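Local coordinates for protein serine--tRNA ligase (PDB 2DQ0) that attaches serine to tRNA(Ser) at the expense of ATP, and probably also charges tRNA(Sec) with serine, at residues L36-E39 against W40-L44; E140-L143 against E144-G148; G259-A262 against N263-L266; V428-K432 against V433-Y437. All coordinates share one frame; numbering follows the deposited sequence.

Interaction 1 of 4, residues L36-E39 against W40-L44; sequences LDTE and WRTKL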
# COMPACT_ATOMS: atom_id res chain seq x y z
N LEU A 36 -22.77 8.72 -35.38
CA LEU A 36 -21.52 8.02 -35.63
C LEU A 36 -21.86 6.57 -35.92
O LEU A 36 -21.32 5.97 -36.85
CB LEU A 36 -20.59 8.10 -34.42
CG LEU A 36 -19.77 9.36 -34.15
CD1 LEU A 36 -18.84 9.07 -32.96
CD2 LEU A 36 -18.96 9.75 -35.37
N ASP A 37 -22.75 6.01 -35.11
CA ASP A 37 -23.16 4.62 -35.26
C ASP A 37 -23.77 4.45 -36.63
O ASP A 37 -23.52 3.47 -37.33
CB ASP A 37 -24.20 4.26 -34.18
CG ASP A 37 -24.49 2.76 -34.12
OD1 ASP A 37 -23.55 1.97 -33.91
OD2 ASP A 37 -25.67 2.37 -34.28
N THR A 38 -24.58 5.43 -37.03
CA THR A 38 -25.21 5.38 -38.32
C THR A 38 -24.17 5.40 -39.43
O THR A 38 -24.21 4.59 -40.35
CB THR A 38 -26.22 6.53 -38.46
OG1 THR A 38 -27.45 6.13 -37.86
CG2 THR A 38 -26.47 6.89 -39.93
N GLU A 39 -23.22 6.31 -39.33
CA GLU A 39 -22.16 6.38 -40.33
C GLU A 39 -21.41 5.03 -40.37
O GLU A 39 -21.09 4.50 -41.45
CB GLU A 39 -21.22 7.53 -39.97
CG GLU A 39 -20.10 7.76 -40.96
CD GLU A 39 -19.48 9.13 -40.79
OE1 GLU A 39 -18.47 9.41 -41.48
OE2 GLU A 39 -20.00 9.93 -39.97
N TRP A 40 -21.17 4.49 -39.18
CA TRP A 40 -20.48 3.22 -38.99
C TRP A 40 -21.16 2.10 -39.78
O TRP A 40 -20.51 1.43 -40.59
CB TRP A 40 -20.46 2.87 -37.48
CG TRP A 40 -19.95 1.48 -37.13
CD1 TRP A 40 -18.71 0.99 -37.37
CD2 TRP A 40 -20.68 0.43 -36.46
NE1 TRP A 40 -18.62 -0.30 -36.91
CE2 TRP A 40 -19.81 -0.67 -36.34
CE3 TRP A 40 -21.98 0.32 -35.96
CZ2 TRP A 40 -20.19 -1.87 -35.74
CZ3 TRP A 40 -22.36 -0.88 -35.36
CH2 TRP A 40 -21.47 -1.96 -35.26
N ARG A 41 -22.46 1.91 -39.57
CA ARG A 41 -23.18 0.86 -40.28
C ARG A 41 -23.33 1.13 -41.77
O ARG A 41 -23.43 0.20 -42.58
CB ARG A 41 -24.54 0.61 -39.63
CG ARG A 41 -25.24 1.85 -39.08
CD ARG A 41 -26.49 1.50 -38.25
NE ARG A 41 -26.20 0.50 -37.22
CZ ARG A 41 -26.22 -0.81 -37.43
NH1 ARG A 41 -26.52 -1.29 -38.63
NH2 ARG A 41 -25.92 -1.66 -36.44
N THR A 42 -23.33 2.40 -42.16
CA THR A 42 -23.47 2.71 -43.57
C THR A 42 -22.21 2.27 -44.30
O THR A 42 -22.28 1.61 -45.34
CB THR A 42 -23.70 4.23 -43.80
OG1 THR A 42 -25.01 4.58 -43.35
CG2 THR A 42 -23.56 4.58 -45.29
N LYS A 43 -21.05 2.63 -43.75
CA LYS A 43 -19.81 2.25 -44.40
C LYS A 43 -19.65 0.73 -44.48
O LYS A 43 -19.15 0.20 -45.47
CB LYS A 43 -18.61 2.87 -43.70
CG LYS A 43 -18.43 4.33 -44.01
CD LYS A 43 -17.21 4.90 -43.30
CE LYS A 43 -17.17 6.40 -43.49
NZ LYS A 43 -17.30 6.70 -44.94
N LEU A 44 -20.10 0.04 -43.44
CA LEU A 44 -20.02 -1.41 -43.43
C LEU A 44 -20.88 -2.02 -44.54
O LEU A 44 -20.45 -2.97 -45.20
CB LEU A 44 -20.45 -1.94 -42.06
CG LEU A 44 -20.53 -3.47 -41.92
CD1 LEU A 44 -19.28 -4.15 -42.49
CD2 LEU A 44 -20.73 -3.79 -40.44

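Interaction 2 of 4, residues E140-L143 against E144-G148; sequences ERFL and EQSQG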
# COMPACT_ATOMS: atom_id res chain seq x y z
N GLU A 140 -31.94 19.60 17.61
CA GLU A 140 -32.74 19.90 16.44
C GLU A 140 -32.14 19.20 15.23
O GLU A 140 -32.84 18.52 14.50
CB GLU A 140 -32.87 21.41 16.18
CG GLU A 140 -33.77 21.73 15.00
CD GLU A 140 -34.48 23.07 15.12
OE1 GLU A 140 -35.21 23.44 14.17
OE2 GLU A 140 -34.32 23.74 16.16
N ARG A 141 -30.83 19.36 15.04
CA ARG A 141 -30.19 18.72 13.90
C ARG A 141 -30.50 17.22 13.95
O ARG A 141 -30.94 16.64 12.96
CB ARG A 141 -28.67 18.94 13.91
CG ARG A 141 -27.94 18.21 12.78
CD ARG A 141 -26.63 18.87 12.39
NE ARG A 141 -25.62 18.79 13.43
CZ ARG A 141 -24.60 19.62 13.56
NH1 ARG A 141 -24.43 20.62 12.69
NH2 ARG A 141 -23.73 19.45 14.55
N PHE A 142 -30.28 16.60 15.10
CA PHE A 142 -30.55 15.19 15.20
C PHE A 142 -31.97 14.84 14.77
O PHE A 142 -32.17 13.92 13.98
CB PHE A 142 -30.33 14.68 16.62
CG PHE A 142 -30.84 13.29 16.82
CD1 PHE A 142 -32.16 13.06 17.23
CD2 PHE A 142 -30.06 12.19 16.49
CE1 PHE A 142 -32.69 11.77 17.29
CE2 PHE A 142 -30.58 10.90 16.54
CZ PHE A 142 -31.90 10.69 16.94
N LEU A 143 -32.95 15.57 15.30
CA LEU A 143 -34.35 15.29 15.00
C LEU A 143 -34.75 15.45 13.55
O LEU A 143 -35.58 14.69 13.04
CB LEU A 143 -35.24 16.14 15.90
CG LEU A 143 -35.28 15.62 17.34
CD1 LEU A 143 -35.93 16.63 18.27
CD2 LEU A 143 -36.03 14.30 17.37
N GLU A 144 -34.15 16.44 12.89
CA GLU A 144 -34.42 16.70 11.48
C GLU A 144 -33.82 15.57 10.66
O GLU A 144 -34.45 15.03 9.76
CB GLU A 144 -33.79 18.02 11.05
CG GLU A 144 -34.77 19.03 10.46
CD GLU A 144 -35.13 18.74 9.01
OE1 GLU A 144 -34.21 18.60 8.19
OE2 GLU A 144 -36.34 18.66 8.70
N GLN A 145 -32.58 15.20 10.99
CA GLN A 145 -31.90 14.15 10.27
C GLN A 145 -32.52 12.76 10.49
O GLN A 145 -32.50 11.90 9.61
CB GLN A 145 -30.42 14.17 10.65
CG GLN A 145 -29.69 15.43 10.17
CD GLN A 145 -29.49 15.46 8.66
OE1 GLN A 145 -30.28 16.06 7.90
NE2 GLN A 145 -28.43 14.79 8.20
N SER A 146 -33.07 12.55 11.68
CA SER A 146 -33.68 11.26 11.97
C SER A 146 -35.16 11.24 11.60
O SER A 146 -35.78 10.18 11.56
CB SER A 146 -33.52 10.92 13.46
OG SER A 146 -33.91 12.02 14.28
N GLN A 147 -35.73 12.40 11.31
CA GLN A 147 -37.13 12.48 10.94
C GLN A 147 -37.99 11.94 12.09
O GLN A 147 -39.04 11.34 11.86
CB GLN A 147 -37.43 11.63 9.70
CG GLN A 147 -36.51 11.78 8.51
CD GLN A 147 -36.87 10.81 7.38
OE1 GLN A 147 -37.10 9.63 7.62
NE2 GLN A 147 -36.92 11.31 6.16
N GLY A 148 -37.52 12.13 13.32
CA GLY A 148 -38.26 11.65 14.48
C GLY A 148 -38.50 10.15 14.50
O GLY A 148 -39.11 9.62 15.43

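Interaction 3 of 4, residues G259-A262 against N263-L266; sequences GMHA and NEIL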
# COMPACT_ATOMS: atom_id res chain seq x y z
N GLY A 259 -11.23 -6.83 -11.37
CA GLY A 259 -10.32 -7.19 -12.44
C GLY A 259 -9.95 -8.67 -12.37
O GLY A 259 -9.52 -9.25 -13.36
N MET A 260 -10.12 -9.28 -11.20
CA MET A 260 -9.79 -10.69 -11.00
C MET A 260 -10.28 -11.65 -12.10
O MET A 260 -9.59 -12.60 -12.44
CB MET A 260 -10.33 -11.16 -9.64
CG MET A 260 -10.09 -12.64 -9.33
SD MET A 260 -10.78 -13.14 -7.72
CE MET A 260 -9.35 -13.76 -6.94
N HIS A 261 -11.47 -11.39 -12.64
CA HIS A 261 -12.01 -12.25 -13.68
C HIS A 261 -12.18 -11.52 -15.01
O HIS A 261 -13.04 -11.88 -15.82
CB HIS A 261 -13.35 -12.83 -13.23
CG HIS A 261 -13.24 -13.82 -12.12
ND1 HIS A 261 -12.61 -15.04 -12.27
CD2 HIS A 261 -13.67 -13.78 -10.83
CE1 HIS A 261 -12.66 -15.71 -11.12
NE2 HIS A 261 -13.30 -14.96 -10.24
N ALA A 262 -11.38 -10.49 -15.23
CA ALA A 262 -11.43 -9.74 -16.48
C ALA A 262 -11.14 -10.71 -17.62
O ALA A 262 -10.28 -11.57 -17.49
CB ALA A 262 -10.37 -8.62 -16.48
N ASN A 263 -11.88 -10.57 -18.72
CA ASN A 263 -11.73 -11.41 -19.91
C ASN A 263 -12.01 -12.89 -19.66
O ASN A 263 -11.23 -13.75 -20.03
CB ASN A 263 -10.33 -11.24 -20.51
CG ASN A 263 -10.10 -9.85 -21.09
OD1 ASN A 263 -9.01 -9.29 -20.97
ND2 ASN A 263 -11.13 -9.29 -21.72
N GLU A 264 -13.12 -13.19 -19.00
CA GLU A 264 -13.47 -14.58 -18.75
C GLU A 264 -14.92 -14.77 -19.11
O GLU A 264 -15.72 -13.82 -19.12
CB GLU A 264 -13.31 -14.97 -17.27
CG GLU A 264 -11.89 -14.89 -16.71
CD GLU A 264 -11.79 -15.48 -15.31
OE1 GLU A 264 -10.79 -15.21 -14.62
OE2 GLU A 264 -12.71 -16.23 -14.90
N ILE A 265 -15.26 -16.01 -19.43
CA ILE A 265 -16.63 -16.36 -19.69
C ILE A 265 -16.81 -17.31 -18.54
O ILE A 265 -16.23 -18.39 -18.54
CB ILE A 265 -16.82 -17.09 -21.02
CG1 ILE A 265 -16.56 -16.12 -22.17
CG2 ILE A 265 -18.23 -17.69 -21.08
CD1 ILE A 265 -16.55 -16.76 -23.53
N LEU A 266 -17.54 -16.88 -17.53
CA LEU A 266 -17.74 -17.71 -16.37
C LEU A 266 -18.73 -18.82 -16.68
O LEU A 266 -19.48 -18.75 -17.65
CB LEU A 266 -18.26 -16.86 -15.20
CG LEU A 266 -17.30 -15.80 -14.67
CD1 LEU A 266 -18.04 -14.94 -13.66
CD2 LEU A 266 -16.06 -16.45 -14.02

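Interaction 4 of 4, residues V428-K432 against V433-Y437; sequences VRIPK and VLWKY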
# COMPACT_ATOMS: atom_id res chain seq x y z
N VAL A 428 -13.44 4.73 26.60
CA VAL A 428 -14.25 4.24 25.51
C VAL A 428 -14.48 2.77 25.69
O VAL A 428 -13.54 1.99 25.76
CB VAL A 428 -13.55 4.52 24.17
CG1 VAL A 428 -14.16 3.66 23.07
CG2 VAL A 428 -13.69 5.99 23.85
N ARG A 429 -15.75 2.39 25.79
CA ARG A 429 -16.10 0.98 25.97
C ARG A 429 -16.13 0.33 24.61
O ARG A 429 -16.61 0.92 23.65
CB ARG A 429 -17.45 0.85 26.69
CG ARG A 429 -17.39 1.37 28.12
CD ARG A 429 -18.70 1.22 28.86
NE ARG A 429 -18.76 -0.01 29.63
CZ ARG A 429 -19.82 -0.40 30.35
NH1 ARG A 429 -19.78 -1.54 31.03
NH2 ARG A 429 -20.91 0.36 30.39
N ILE A 430 -15.60 -0.88 24.50
CA ILE A 430 -15.63 -1.53 23.21
C ILE A 430 -16.73 -2.59 23.21
O ILE A 430 -16.88 -3.34 24.16
CB ILE A 430 -14.19 -2.09 22.80
CG1 ILE A 430 -14.17 -3.59 22.82
CG2 ILE A 430 -13.11 -1.51 23.67
CD1 ILE A 430 -14.57 -4.15 21.51
N PRO A 431 -17.54 -2.63 22.14
CA PRO A 431 -18.66 -3.57 21.96
C PRO A 431 -18.27 -5.01 22.30
O PRO A 431 -17.25 -5.51 21.82
CB PRO A 431 -19.00 -3.43 20.48
CG PRO A 431 -18.58 -2.02 20.15
CD PRO A 431 -17.30 -1.84 20.92
N LYS A 432 -19.11 -5.68 23.08
CA LYS A 432 -18.87 -7.07 23.50
C LYS A 432 -18.47 -8.02 22.35
O LYS A 432 -17.60 -8.86 22.51
CB LYS A 432 -20.11 -7.62 24.25
CG LYS A 432 -20.64 -6.64 25.32
CD LYS A 432 -22.04 -7.00 25.86
CE LYS A 432 -22.70 -5.84 26.65
NZ LYS A 432 -22.07 -5.54 27.97
N VAL A 433 -19.09 -7.87 21.20
CA VAL A 433 -18.79 -8.73 20.07
C VAL A 433 -17.31 -8.74 19.71
O VAL A 433 -16.82 -9.74 19.17
CB VAL A 433 -19.55 -8.29 18.80
CG1 VAL A 433 -19.61 -9.45 17.82
CG2 VAL A 433 -20.94 -7.80 19.18
N LEU A 434 -16.60 -7.64 19.98
CA LEU A 434 -15.17 -7.57 19.64
C LEU A 434 -14.22 -8.05 20.74
O LEU A 434 -13.03 -8.24 20.48
CB LEU A 434 -14.77 -6.14 19.24
CG LEU A 434 -15.50 -5.51 18.05
CD1 LEU A 434 -15.14 -4.06 17.91
CD2 LEU A 434 -15.16 -6.27 16.79
N TRP A 435 -14.73 -8.24 21.95
CA TRP A 435 -13.88 -8.69 23.07
C TRP A 435 -13.03 -9.94 22.75
O TRP A 435 -11.88 -10.05 23.20
CB TRP A 435 -14.73 -8.98 24.31
CG TRP A 435 -15.44 -7.80 24.91
CD1 TRP A 435 -15.35 -6.49 24.52
CD2 TRP A 435 -16.33 -7.82 26.02
NE1 TRP A 435 -16.13 -5.70 25.32
CE2 TRP A 435 -16.74 -6.48 26.25
CE3 TRP A 435 -16.83 -8.83 26.85
CZ2 TRP A 435 -17.63 -6.14 27.27
CZ3 TRP A 435 -17.71 -8.49 27.86
CH2 TRP A 435 -18.10 -7.15 28.07
N LYS A 436 -13.58 -10.88 21.99
CA LYS A 436 -12.82 -12.07 21.66
C LYS A 436 -11.65 -11.70 20.76
O LYS A 436 -10.62 -12.39 20.75
CB LYS A 436 -13.71 -13.14 20.99
CG LYS A 436 -14.41 -12.74 19.70
CD LYS A 436 -15.32 -13.88 19.25
CE LYS A 436 -16.28 -13.50 18.11
NZ LYS A 436 -17.52 -12.79 18.55
N TYR A 437 -11.77 -10.59 20.03
CA TYR A 437 -10.70 -10.18 19.13
C TYR A 437 -9.68 -9.22 19.74
O TYR A 437 -8.49 -9.30 19.41
CB TYR A 437 -11.26 -9.52 17.88
CG TYR A 437 -12.19 -10.39 17.08
CD1 TYR A 437 -13.56 -10.21 17.15
CD2 TYR A 437 -11.69 -11.38 16.23
CE1 TYR A 437 -14.44 -10.99 16.38
CE2 TYR A 437 -12.56 -12.17 15.45
CZ TYR A 437 -13.93 -11.96 15.53
OH TYR A 437 -14.80 -12.69 14.75
O HOH W 1 -16.36 -11.34 21.88

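Interaction 1 of 4, residues L36-E39 against W40-L44
Asp37, Trp40 and Arg41 meet along helix 28-65, one of the two long helices of the N-terminal arm that takes part in tRNA binding. Asp37 holds CG anti to the backbone N (chi1 -170°), and this lets its carboxylate reach the residues three and four places on. OD1 of Asp37 comes obliquely to the benzene part of the indole, 3.1 Å from Trp40 CE3. OD2 of Asp37 lies at the edge of the Arg41 guanidinium, 3.5 Å from Arg41 NE. This salt bridge is long, and the place of OD2 is doubtful. The stronger partner of Asp37 is Arg8 of helix 4-9. Thr42 turns its hydroxyl back on the helix. Thr42 OG1 donates to Thr38 O at 3.1 Å from above the carbonyl plane, while Thr42 N donates to Thr38 O at 3.0 Å. Two bonds thus grip one carbonyl oxygen. Glu39 and Lys43 run side by side in the same direction. Glu39 OE1 and Lys43 NZ stay 4.5 Å apart, longer than a salt bridge; Lys43 pairs with Glu91 of helix 72-103 instead. Leu36 and Trp40 also lean on that second helix. Intrahelical i to i+3 and i to i+4 contacts, with apolar groups set against a partner helix, are typical of the coiled-coil arm of seryl-tRNA synthetases.

Interaction 2 of 4, residues E140-L143 against E144-G148
Phe142 sets CG anti to the backbone N (chi1 169°), and Ser146 tucks OG between its own N and carbonyl carbon (chi1 49°). Together these turns bring the hydroxyl over one face of the phenyl ring. Ser146 OG stands 3.3 Å from Phe142 CE1, offset toward the rim, and Ser146 CB makes a CH-pi contact 4.2 Å from the ring centroid. The hydroxyl donates to the carbonyl one turn back: Ser146 OG to Phe142 O is 2.6 Å, from above the carbonyl plane. Ser146 N donates to Phe142 O as well, at 2.8 Å. The helix ends here in a Schellman motif. Gln147 takes a positive phi of 60°, and Gly148 N bonds Leu143 O at 3.2 Å in the carbonyl plane. The weak bond from Gln147 N to Glu144 O, 3.3 Å, completes it. Helix 139-146 is the helix of a beta-alpha-beta unit, between strands 132-135 and 152-155. An alanine in place of Phe142 would probably leave the serine hydroxyl without its ring cover and open a gap against Trp361 and Tyr152, whose rings also meet the phenyl. Arg141 and Gln145 run side by side, Arg141 CG 4.2 Å from Gln145 CG, and Arg141 NE donates to Gly366 O.

Interaction 3 of 4, residues G259-A262 against N263-L266
Glu264 folds back on His261, three residues earlier. Its CB lies 3.4 Å from His261 O, and CG of Glu264 is 3.3 Å from His261 O. The chain is extended beyond CG, which sets the carboxylate carbon at the ring edge near ND1. There the two oxygens share one N-H. His261 ND1 donates to Glu264 OE1 at 3.0 Å (151°), and more weakly to Glu264 OE2 at 2.9 Å. The ring and carboxylate planes stand 89° apart, and OE1 is met from above the carboxylate plane. This His-carboxylate pair spans the turn from helix 254-259 into strand 264-267 of the class II catalytic core. Gly259 to Ala262 form a type I beta turn, with Ala262 N bonded to Gly259 O at 2.9 Å. Leu266 CD2 sits over one face of the imidazole, 4.1 Å from His261 ND1, and Met260 CG lies over the opposite face. At the far side of the ring His261 NE2 is hydrogen-bonded to Tyr275 OH. OE1 of Glu264 also forms a salt bridge to Arg176 of the second subunit. With a leucine at the place of Glu264, His261 ND1 would probably lose its acceptor and that arginine its carboxylate mate. Lys179 of the second subunit donates hydrogen bonds to the carbonyls of Met260 and Ala262.

Interaction 4 of 4, residues V428-K432 against V433-Y437
Trp435 folds back on Ile430 and Lys432 at the C-terminal turn where strand 428-429 runs into helix 435-438. With CG anti to the carbonyl carbon (chi1 -65°), the indole swings back along the chain, its NE1 edge toward Ile430 and one face toward Lys432. Trp435 NE1 donates to Ile430 O at 2.7 Å (144°), the oxygen lying somewhat out of the ring plane. Lys432 covers one face. Lys432 CA stands 3.5 Å from the centroid of the five-membered ring in a CH-pi contact, almost straight above it. Farther out, Lys432 CG is 3.6 Å from Trp435 CZ2. Ile430 comes in at the ring edge, its CG1 3.6 Å from Trp435 CD1. Lys441 adds a cation-pi contact to the same indole. The short helix sits in the connection between strands 428-429 and 442-443, which pair as a small antiparallel sheet. Two i to i+3 bonds turn the chain here: Leu434 N to Pro431 O, 2.9 Å, and Trp435 N to Lys432 O, 3.0 Å. A water bridges the next pair, i to i+4: it gives a hydrogen to Lys432 O and accepts from Lys436 N, 2.8 Å each. Leu434 packs on Phe202 of helix 190-209 and Ile417 of helix 410-420.

The four contacts are local and follow one another along the chain, and none touches another. Interaction 1 lies in the coiled-coil arm, its centre about 30 Å from that of interaction 3 in the catalytic core. Interactions 1 and 4 are farthest apart, about 63 Å between centres, on opposite sides of the chain's centre. Interactions 2 and 4 come within about 18 Å at their nearest atoms. Interaction 3 does not line the pocket: the side chain of Met260 is about 14 Å from the bound seryl-adenylate analogue and about 10 Å from that of Ala253, a predicted serine-binding residue. In interaction 2, the Gln145 side chain is about 11 Å from that of Glu370, a predicted ATP-binding residue. Interactions 3 and 4 both reach the second subunit.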